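Local coordinates for protein putative amidohydrolase (Unidentified, PDB 3FEQ) that probably acts as a zinc-dependent prolidase of the amidohydrolase superfamily, hydrolysing dipeptides that end in proline, at residues C[11-16]-C[55-60]; C[374-379]-C[402-407]. All blocks are in the same frame, centred on the assembly; numbering follows the deposited sequence.

Contact 1 (11-16 with 55-60) and contact 2 (374-379 with 402-407) show how segments far apart in the sequence can build one sheet. Their centres lie about 12 Å apart, and strands 56-66 and 377-380 join them as antiparallel neighbours. Gly60 N probably bonds to Asp376 O at 2.7 Å, and Val378 N probably to Met58 O at 2.9 Å. The centres of contacts 1 and 2 lie about 21 and 19 Å from the centre of the chain, on the same side of it and away from the zinc site. Strand 56-66 runs on from contact 1 to the zinc ligand His65, with His67 just beyond its end.

Contact 1 (C[11-16]-C[55-60]); sequences GNVLDL and KTVMPG
Leu14 and Met58 lie side by side with their side chains pointing the same way, CB against CB and, further out, Leu14 CD1 at 3.7 Å from Met58 CE. Met58 reaches this position because CG stands between the backbone N and the carbonyl carbon (chi1 59°) and the chain then bends at its last torsion, bringing the methyl round to the leucine. Leu349 of helix 345-351 touches both, and the same helix residue also touches Leu16, whose CD1 rests against the CG and CD carbons of Pro59, 4.0 Å from Pro59 CD.

The two backbones pair as a short parallel ladder. Asn12 spans Thr56 with both its peptide groups: Asn12 N donates to Lys55 O at 3.1 Å and Asn12 O accepts from Val57 N at 3.2 Å. One step on, Leu14 N bonds to Val57 O at 3.1 Å. This pairing belongs to the small beta domain that flanks the TIM barrel in many amidohydrolases, where the N-terminal strands lie beside the strand entering the barrel. Here strand 11-15 has strand 20-30 as a further, antiparallel neighbour.

Val57 faces the same side of the sheet as Val13. Its CG1 makes a double contact, at 3.8 Å from Val13 CG2 and 3.9 Å from Gly11 CA, the glycine letting the methyl rest directly on the main chain. Asn12 turns to the Thr56 side. With CG beside its own backbone N (chi1 -40°), Asn12 OD1 comes to 3.4 Å from Lys55 N, at an angle too poor for a hydrogen bond, and the side chain also touches Leu21 and Glu23. Thr56 CG2 packs over Asn12 O, while Thr56 OG1 is hydrogen-bonded to Gly382 O.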
# COMPACT_ATOMS: atom_id res chain seq x y z
N GLY C 11 43.24 17.08 -47.55
CA GLY C 11 41.87 17.56 -47.40
C GLY C 11 41.79 19.07 -47.30
O GLY C 11 42.79 19.73 -47.02
N ASN C 12 40.60 19.61 -47.54
CA ASN C 12 40.35 21.02 -47.30
C ASN C 12 39.66 21.20 -45.95
O ASN C 12 38.45 21.07 -45.83
CB ASN C 12 39.52 21.63 -48.43
CG ASN C 12 39.94 21.11 -49.79
OD1 ASN C 12 39.12 20.62 -50.56
ND2 ASN C 12 41.23 21.20 -50.09
N VAL C 13 40.46 21.46 -44.93
CA VAL C 13 39.99 21.44 -43.56
C VAL C 13 39.20 22.69 -43.22
O VAL C 13 39.70 23.80 -43.30
CB VAL C 13 41.17 21.27 -42.58
CG1 VAL C 13 40.74 21.56 -41.15
CG2 VAL C 13 41.74 19.87 -42.69
N LEU C 14 37.94 22.49 -42.84
CA LEU C 14 37.08 23.60 -42.50
C LEU C 14 37.47 24.11 -41.13
O LEU C 14 37.42 23.38 -40.15
CB LEU C 14 35.62 23.17 -42.49
CG LEU C 14 34.60 24.20 -42.93
CD1 LEU C 14 33.20 23.63 -42.74
CD2 LEU C 14 34.73 25.53 -42.20
N ASP C 15 37.87 25.37 -41.08
CA ASP C 15 38.03 26.05 -39.82
C ASP C 15 36.91 27.04 -39.65
O ASP C 15 36.66 27.87 -40.52
CB ASP C 15 39.37 26.77 -39.76
CG ASP C 15 39.72 27.22 -38.36
OD1 ASP C 15 39.20 28.27 -37.93
OD2 ASP C 15 40.51 26.52 -37.69
N LEU C 16 36.26 26.97 -38.49
CA LEU C 16 34.94 27.55 -38.32
C LEU C 16 34.93 28.92 -37.68
O LEU C 16 34.05 29.73 -37.95
CB LEU C 16 34.04 26.58 -37.56
CG LEU C 16 33.49 25.46 -38.44
CD1 LEU C 16 33.43 24.15 -37.68
CD2 LEU C 16 32.13 25.83 -38.99
N LYS C 55 38.32 17.44 -51.26
CA LYS C 55 37.14 17.13 -50.46
C LYS C 55 37.20 17.80 -49.10
O LYS C 55 38.27 17.86 -48.49
CB LYS C 55 36.96 15.63 -50.32
CG LYS C 55 36.22 15.02 -51.50
CD LYS C 55 36.21 13.52 -51.45
CE LYS C 55 37.54 12.95 -51.90
NZ LYS C 55 37.46 11.48 -52.05
N THR C 56 36.07 18.32 -48.65
CA THR C 56 36.03 19.07 -47.41
C THR C 56 35.97 18.15 -46.21
O THR C 56 35.08 17.33 -46.09
CB THR C 56 34.84 20.01 -47.37
OG1 THR C 56 34.96 20.96 -48.44
CG2 THR C 56 34.80 20.77 -46.06
N VAL C 57 36.95 18.28 -45.32
CA VAL C 57 36.92 17.54 -44.06
C VAL C 57 36.59 18.48 -42.90
O VAL C 57 37.29 19.47 -42.67
CB VAL C 57 38.22 16.73 -43.82
CG1 VAL C 57 39.42 17.44 -44.39
CG2 VAL C 57 38.43 16.42 -42.35
N MET C 58 35.47 18.21 -42.23
CA MET C 58 35.00 19.05 -41.13
C MET C 58 34.67 18.23 -39.89
O MET C 58 34.66 17.01 -39.95
CB MET C 58 33.80 19.91 -41.57
CG MET C 58 32.58 19.16 -42.06
SD MET C 58 31.29 20.33 -42.53
CE MET C 58 31.00 21.19 -40.98
N PRO C 59 34.44 18.89 -38.74
CA PRO C 59 34.04 18.09 -37.58
C PRO C 59 32.70 17.41 -37.84
O PRO C 59 31.88 17.92 -38.62
CB PRO C 59 33.89 19.13 -36.46
CG PRO C 59 34.58 20.34 -36.94
CD PRO C 59 34.51 20.33 -38.43
N GLY C 60 32.50 16.26 -37.22
CA GLY C 60 31.24 15.56 -37.31
C GLY C 60 30.14 16.37 -36.65
O GLY C 60 30.41 17.11 -35.70

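Contact 2 (C[374-379]-C[402-407]); sequences IADLVV and LQRGTL
Asp376 reaches across to the tight turn that joins strands 398-403 and 406-410, and its OD1 accepts the backbone N-H of Arg404. The bond is straight (179° at the hydrogen), with Arg404 N 2.8 Å from Asp376 OD1, and the donor meets the oxygen nearly along the C-O direction. The carboxylate gets there because CG sits beside its own backbone N, chi1 -81°. Next to it, Ala375 O accepts Gly405 N at 3.3 Å, so two successive turn amides are held by two successive residues, one through a side chain and one through the main chain. The Ala375 methyl lies against the Gly405 backbone.

On the other side of Asp376 the contact becomes regular sheet. Leu377 and Leu402 form an antiparallel hydrogen-bonded pair, with Leu377 N to Leu402 O at 2.9 Å and Leu402 N to Leu377 O at 2.8 Å, and their side chains lie on the same face of the sheet, the CB atoms 4.1 Å apart. Ile374 CG2 lies alongside Arg404 CG at 3.7 Å.

A second shell fixes these groups. Asp376 OD2 forms a salt bridge with Arg128, which probably helps keep the carboxylate ionised and limits its rotation, while Arg404 NH1 forms a salt bridge with Glu32. Ala375 is the centre of an inverse gamma turn, closed by Asp376 N to Ile374 O at 2.8 Å. Gln403 N to Thr406 O closes the opposing loop, a two-residue beta-hairpin turn with Arg404 and Gly405 at its apex, its turn held by the loop that leads into strand 377-380, in the beta domain beside the TIM barrel.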
# COMPACT_ATOMS: atom_id res chain seq x y z
N ILE C 374 38.72 15.36 -30.17
CA ILE C 374 38.30 13.99 -30.47
C ILE C 374 38.02 13.81 -31.96
O ILE C 374 37.47 14.71 -32.61
CB ILE C 374 37.04 13.63 -29.68
CG1 ILE C 374 37.28 13.82 -28.19
CG2 ILE C 374 36.60 12.22 -29.99
CD1 ILE C 374 36.04 13.70 -27.36
N ALA C 375 38.38 12.65 -32.49
CA ALA C 375 38.44 12.45 -33.92
C ALA C 375 37.09 12.09 -34.51
O ALA C 375 36.90 11.00 -35.07
CB ALA C 375 39.47 11.42 -34.25
N ASP C 376 36.15 13.02 -34.39
CA ASP C 376 34.83 12.89 -34.98
C ASP C 376 34.79 13.75 -36.24
O ASP C 376 34.62 14.96 -36.16
CB ASP C 376 33.75 13.34 -34.00
CG ASP C 376 33.39 12.26 -32.97
OD1 ASP C 376 34.12 11.25 -32.87
OD2 ASP C 376 32.38 12.43 -32.24
N LEU C 377 34.99 13.11 -37.38
CA LEU C 377 35.15 13.83 -38.64
C LEU C 377 34.14 13.39 -39.67
O LEU C 377 33.72 12.24 -39.71
CB LEU C 377 36.55 13.61 -39.22
CG LEU C 377 37.75 14.40 -38.67
CD1 LEU C 377 37.32 15.70 -38.00
CD2 LEU C 377 38.56 13.52 -37.73
N VAL C 378 33.80 14.33 -40.54
CA VAL C 378 33.00 14.05 -41.71
C VAL C 378 33.83 14.44 -42.92
O VAL C 378 34.52 15.46 -42.89
CB VAL C 378 31.69 14.85 -41.69
CG1 VAL C 378 31.03 14.82 -43.04
CG2 VAL C 378 30.77 14.28 -40.66
N VAL C 379 33.80 13.60 -43.95
CA VAL C 379 34.42 13.94 -45.21
C VAL C 379 33.38 14.18 -46.30
O VAL C 379 32.55 13.33 -46.60
CB VAL C 379 35.47 12.92 -45.63
CG1 VAL C 379 35.86 13.11 -47.08
CG2 VAL C 379 36.68 13.04 -44.74
N LEU C 402 34.12 9.52 -39.63
CA LEU C 402 35.00 8.97 -38.61
C LEU C 402 34.46 9.27 -37.23
O LEU C 402 34.01 10.39 -36.96
CB LEU C 402 36.40 9.57 -38.75
CG LEU C 402 37.42 8.73 -39.50
CD1 LEU C 402 37.11 8.75 -40.98
CD2 LEU C 402 38.80 9.27 -39.24
N GLN C 403 34.53 8.29 -36.35
CA GLN C 403 34.05 8.46 -35.00
C GLN C 403 35.09 7.98 -34.00
O GLN C 403 35.59 6.86 -34.12
CB GLN C 403 32.73 7.71 -34.84
CG GLN C 403 31.80 8.24 -33.77
CD GLN C 403 30.40 7.67 -33.89
OE1 GLN C 403 29.43 8.35 -33.55
NE2 GLN C 403 30.28 6.44 -34.37
N ARG C 404 35.47 8.83 -33.05
CA ARG C 404 36.54 8.53 -32.11
C ARG C 404 37.70 7.75 -32.73
O ARG C 404 38.01 6.63 -32.32
CB ARG C 404 35.99 7.81 -30.87
CG ARG C 404 35.37 8.73 -29.82
CD ARG C 404 35.16 8.03 -28.49
NE ARG C 404 34.15 6.97 -28.59
CZ ARG C 404 34.36 5.70 -28.25
NH1 ARG C 404 35.54 5.32 -27.78
NH2 ARG C 404 33.39 4.82 -28.37
N GLY C 405 38.31 8.33 -33.76
CA GLY C 405 39.45 7.71 -34.39
C GLY C 405 39.07 6.80 -35.54
O GLY C 405 39.63 6.89 -36.62
N THR C 406 38.11 5.91 -35.32
CA THR C 406 37.84 4.86 -36.30
C THR C 406 36.83 5.24 -37.39
O THR C 406 35.97 6.10 -37.20
CB THR C 406 37.49 3.52 -35.63
OG1 THR C 406 36.21 3.10 -36.10
CG2 THR C 406 37.46 3.65 -34.10
N LEU C 407 36.95 4.61 -38.55
CA LEU C 407 36.09 4.91 -39.69
C LEU C 407 34.82 4.06 -39.62
O LEU C 407 34.87 2.86 -39.43
CB LEU C 407 36.86 4.66 -41.00
CG LEU C 407 36.06 4.56 -42.31
CD1 LEU C 407 35.88 5.91 -42.95
CD2 LEU C 407 36.72 3.60 -43.29